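Long-range contact in nucleoporin nup120 (Schizosaccharomyces pombe, PDB 4GQ2), which serves as a structural constituent of the nuclear pore complex in fission yeast, whose nucleoporins can also dock transiently associated transport factors: residues Y663-L674 with A776-S784. Sequence-based numbering, arbitrary orientation.
Sequences YNHSAQSPSLFL and ALNYSECFS
Pro670 lies over one face of the Tyr779 ring, its CB 3.7 Å from the ring centroid in a CH-pi contact displaced toward the rim. Leu674 meets the same ring at about a right angle, CD2 against CD1 and CE1, while Ser666 OG and the carbonyl of Gln668 approach CE2 and CD2. Tyr779 stretches into the loop 666-670 because its chi1 of 179° carries CG away from the backbone N, and its hydroxyl bonds Ser93. Shortened to an alanine, the residue would probably leave a gap beside Pro670 and Leu674 and cost Ser93 its hydroxyl partner. On the Phe783 ring the amide of Asn664 stacks with planes 5° apart, CB sitting above the face; OD1 also accepts from Phe783 N at 3.2 Å, fixing the amide's rotation. Tyr663 offers its edge to sulfur, CE1 being 3.6 Å from Cys782 SG, and the His665 ring turns its edge to a carbonyl, CE1 3.2 Å from Leu777 O. Strands 664-665 and 780-781 pair as a two-stranded antiparallel sheet in the largely helical part of the chain, joining the run into helix 672-703 to the exit of helix 770-777. Glu781 N donates to Asn664 O at 2.8 Å in their hydrogen-bonded pair, and Ser666 N to Tyr779 O at 3.0 Å. Ser666 OG bonds the anti side of Glu781 OE2 at 3.1 Å, from 32° out of the carboxylate plane.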
loop_
_atom_site.group_PDB
_atom_site.type_symbol
_atom_site.label_atom_id
_atom_site.label_comp_id
_atom_site.label_asym_id
_atom_site.label_seq_id
_atom_site.Cartn_x
_atom_site.Cartn_y
_atom_site.Cartn_z
ATOM N N TYR A 663 -17.154 -15.386 12.116
ATOM C CA TYR A 663 -17.916 -16.158 11.157
ATOM C C TYR A 663 -17.116 -17.370 10.735
ATOM O O TYR A 663 -15.941 -17.505 11.090
ATOM C CB TYR A 663 -18.328 -15.297 9.964
ATOM C CG TYR A 663 -19.445 -14.347 10.316
ATOM C CD1 TYR A 663 -20.779 -14.734 10.195
ATOM C CD2 TYR A 663 -19.174 -13.071 10.803
ATOM C CE1 TYR A 663 -21.809 -13.870 10.531
ATOM C CE2 TYR A 663 -20.197 -12.200 11.140
ATOM C CZ TYR A 663 -21.510 -12.603 11.001
ATOM O OH TYR A 663 -22.526 -11.740 11.336
ATOM N N ASN A 664 -17.764 -18.263 9.996
ATOM C CA ASN A 664 -17.125 -19.486 9.560
ATOM C C ASN A 664 -16.069 -19.189 8.503
ATOM O O ASN A 664 -16.353 -18.537 7.495
ATOM C CB ASN A 664 -18.173 -20.460 9.032
ATOM C CG ASN A 664 -19.361 -20.608 9.973
ATOM O OD1 ASN A 664 -20.412 -20.003 9.764
ATOM N ND2 ASN A 664 -19.193 -21.405 11.025
ATOM N N HIS A 665 -14.843 -19.638 8.763
ATOM C CA HIS A 665 -13.773 -19.578 7.774
ATOM C C HIS A 665 -14.139 -20.437 6.608
ATOM O O HIS A 665 -14.684 -21.531 6.783
ATOM C CB HIS A 665 -12.462 -20.044 8.376
ATOM C CG HIS A 665 -11.310 -20.014 7.405
ATOM N ND1 HIS A 665 -10.719 -18.867 7.019
ATOM C CD2 HIS A 665 -10.650 -21.043 6.736
ATOM C CE1 HIS A 665 -9.729 -19.145 6.149
ATOM N NE2 HIS A 665 -9.688 -20.477 5.979
ATOM N N SER A 666 -13.845 -19.959 5.404
ATOM C CA SER A 666 -14.383 -20.588 4.207
ATOM C C SER A 666 -13.396 -21.367 3.363
ATOM O O SER A 666 -12.185 -21.141 3.409
ATOM C CB SER A 666 -15.084 -19.558 3.325
ATOM O OG SER A 666 -15.383 -20.115 2.054
ATOM N N ALA A 667 -13.966 -22.294 2.596
ATOM C CA ALA A 667 -13.305 -22.983 1.502
ATOM C C ALA A 667 -14.239 -22.936 0.284
ATOM O O ALA A 667 -15.411 -23.305 0.381
ATOM C CB ALA A 667 -12.992 -24.420 1.892
ATOM N N GLN A 668 -13.735 -22.472 -0.857
ATOM C CA GLN A 668 -12.342 -22.060 -0.987
ATOM C C GLN A 668 -12.169 -20.604 -1.425
ATOM O O GLN A 668 -12.200 -19.703 -0.591
ATOM C CB GLN A 668 -11.574 -23.008 -1.919
ATOM C CG GLN A 668 -11.122 -24.302 -1.263
ATOM C CD GLN A 668 -10.021 -25.001 -2.035
ATOM O OE1 GLN A 668 -10.174 -25.318 -3.216
ATOM N NE2 GLN A 668 -8.901 -25.255 -1.367
ATOM N N SER A 669 -12.007 -20.390 -2.731
ATOM C CA SER A 669 -11.466 -19.142 -3.263
ATOM C C SER A 669 -12.443 -17.970 -3.268
ATOM O O SER A 669 -13.561 -18.098 -3.756
ATOM C CB SER A 669 -10.905 -19.358 -4.673
ATOM O OG SER A 669 -10.157 -18.230 -5.105
ATOM N N PRO A 670 -12.011 -16.817 -2.719
ATOM C CA PRO A 670 -12.755 -15.574 -2.878
ATOM C C PRO A 670 -12.497 -14.993 -4.258
ATOM O O PRO A 670 -11.494 -15.329 -4.886
ATOM C CB PRO A 670 -12.143 -14.666 -1.816
ATOM C CG PRO A 670 -10.739 -15.156 -1.667
ATOM C CD PRO A 670 -10.798 -16.637 -1.892
ATOM N N SER A 671 -13.392 -14.131 -4.731
ATOM C CA SER A 671 -13.132 -13.396 -5.960
ATOM C C SER A 671 -12.094 -12.320 -5.664
ATOM O O SER A 671 -11.952 -11.883 -4.514
ATOM C CB SER A 671 -14.406 -12.736 -6.469
ATOM O OG SER A 671 -14.718 -11.598 -5.681
ATOM N N LEU A 672 -11.381 -11.877 -6.693
ATOM C CA LEU A 672 -10.459 -10.762 -6.534
ATOM C C LEU A 672 -11.192 -9.519 -6.037
ATOM O O LEU A 672 -10.724 -8.842 -5.119
ATOM C CB LEU A 672 -9.715 -10.476 -7.836
ATOM C CG LEU A 672 -8.695 -11.554 -8.221
ATOM C CD1 LEU A 672 -8.222 -11.339 -9.656
ATOM C CD2 LEU A 672 -7.528 -11.631 -7.222
ATOM N N PHE A 673 -12.359 -9.249 -6.620
ATOM C CA PHE A 673 -13.159 -8.093 -6.239
ATOM C C PHE A 673 -13.526 -8.095 -4.757
ATOM O O PHE A 673 -13.553 -7.033 -4.115
ATOM C CB PHE A 673 -14.405 -7.963 -7.120
ATOM C CG PHE A 673 -15.257 -6.769 -6.787
ATOM C CD1 PHE A 673 -14.810 -5.477 -7.051
ATOM C CD2 PHE A 673 -16.495 -6.934 -6.197
ATOM C CE1 PHE A 673 -15.596 -4.381 -6.738
ATOM C CE2 PHE A 673 -17.283 -5.841 -5.877
ATOM C CZ PHE A 673 -16.834 -4.563 -6.147
ATOM N N LEU A 674 -13.793 -9.281 -4.209
ATOM C CA LEU A 674 -14.023 -9.409 -2.774
ATOM C C LEU A 674 -12.802 -8.964 -1.958
ATOM O O LEU A 674 -12.928 -8.160 -1.030
ATOM C CB LEU A 674 -14.414 -10.830 -2.386
ATOM C CG LEU A 674 -14.754 -10.801 -0.894
ATOM C CD1 LEU A 674 -16.254 -10.836 -0.639
ATOM C CD2 LEU A 674 -14.027 -11.896 -0.143
ATOM N N ALA A 776 -7.656 -12.213 1.778
ATOM C CA ALA A 776 -7.936 -13.525 1.207
ATOM C C ALA A 776 -7.729 -14.657 2.217
ATOM O O ALA A 776 -8.500 -15.613 2.230
ATOM C CB ALA A 776 -7.113 -13.746 -0.048
ATOM N N LEU A 777 -6.718 -14.535 3.081
ATOM C CA LEU A 777 -6.444 -15.559 4.104
ATOM C C LEU A 777 -7.538 -15.652 5.168
ATOM O O LEU A 777 -7.673 -16.676 5.838
ATOM C CB LEU A 777 -5.101 -15.311 4.797
ATOM C CG LEU A 777 -3.828 -15.461 3.964
ATOM C CD1 LEU A 777 -2.633 -14.870 4.701
ATOM C CD2 LEU A 777 -3.594 -16.923 3.612
ATOM N N ASN A 778 -8.303 -14.578 5.331
ATOM C CA ASN A 778 -9.350 -14.533 6.341
ATOM C C ASN A 778 -10.736 -14.673 5.730
ATOM O O ASN A 778 -11.740 -14.372 6.379
ATOM C CB ASN A 778 -9.248 -13.235 7.137
ATOM C CG ASN A 778 -8.060 -13.223 8.066
ATOM O OD1 ASN A 778 -8.108 -13.791 9.151
ATOM N ND2 ASN A 778 -6.978 -12.575 7.642
ATOM N N TYR A 779 -10.777 -15.124 4.476
ATOM C CA TYR A 779 -12.023 -15.251 3.731
ATOM C C TYR A 779 -13.035 -16.079 4.512
ATOM O O TYR A 779 -12.717 -17.158 5.014
ATOM C CB TYR A 779 -11.777 -15.857 2.345
ATOM C CG TYR A 779 -13.045 -16.036 1.540
ATOM C CD1 TYR A 779 -13.864 -14.948 1.250
ATOM C CD2 TYR A 779 -13.432 -17.294 1.074
ATOM C CE1 TYR A 779 -15.024 -15.101 0.517
ATOM C CE2 TYR A 779 -14.596 -17.458 0.338
ATOM C CZ TYR A 779 -15.387 -16.357 0.066
ATOM O OH TYR A 779 -16.546 -16.488 -0.659
ATOM N N SER A 780 -14.249 -15.559 4.630
ATOM C CA SER A 780 -15.232 -16.160 5.515
ATOM C C SER A 780 -16.662 -16.033 5.019
ATOM O O SER A 780 -17.005 -15.120 4.259
ATOM C CB SER A 780 -15.115 -15.558 6.919
ATOM O OG SER A 780 -13.881 -15.922 7.519
ATOM N N GLU A 781 -17.495 -16.965 5.467
ATOM C CA GLU A 781 -18.906 -16.959 5.124
ATOM C C GLU A 781 -19.754 -17.168 6.356
ATOM O O GLU A 781 -19.281 -17.718 7.354
ATOM C CB GLU A 781 -19.202 -18.041 4.095
ATOM C CG GLU A 781 -18.863 -17.631 2.678
ATOM C CD GLU A 781 -19.118 -18.741 1.688
ATOM O OE1 GLU A 781 -20.044 -18.590 0.863
ATOM O OE2 GLU A 781 -18.400 -19.765 1.748
ATOM N N CYS A 782 -20.998 -16.698 6.286
ATOM C CA CYS A 782 -22.004 -16.984 7.302
ATOM C C CYS A 782 -22.768 -18.213 6.838
ATOM O O CYS A 782 -23.561 -18.134 5.899
ATOM C CB CYS A 782 -22.948 -15.793 7.478
ATOM S SG CYS A 782 -24.148 -15.980 8.821
ATOM N N PHE A 783 -22.513 -19.353 7.478
ATOM C CA PHE A 783 -23.078 -20.625 7.014
ATOM C C PHE A 783 -24.586 -20.765 7.248
ATOM O O PHE A 783 -25.310 -21.237 6.370
ATOM C CB PHE A 783 -22.315 -21.834 7.588
ATOM C CG PHE A 783 -20.970 -22.085 6.936
ATOM C CD1 PHE A 783 -20.648 -21.528 5.696
ATOM C CD2 PHE A 783 -20.038 -22.916 7.552
ATOM C CE1 PHE A 783 -19.415 -21.766 5.105
ATOM C CE2 PHE A 783 -18.802 -23.163 6.961
ATOM C CZ PHE A 783 -18.490 -22.584 5.738
ATOM N N SER A 784 -25.057 -20.336 8.417
ATOM C CA SER A 784 -26.474 -20.473 8.768
ATOM C C SER A 784 -27.388 -19.502 8.017
ATOM O O SER A 784 -28.521 -19.850 7.675
ATOM C CB SER A 784 -26.681 -20.335 10.283
ATOM O OG SER A 784 -26.191 -19.097 10.763
#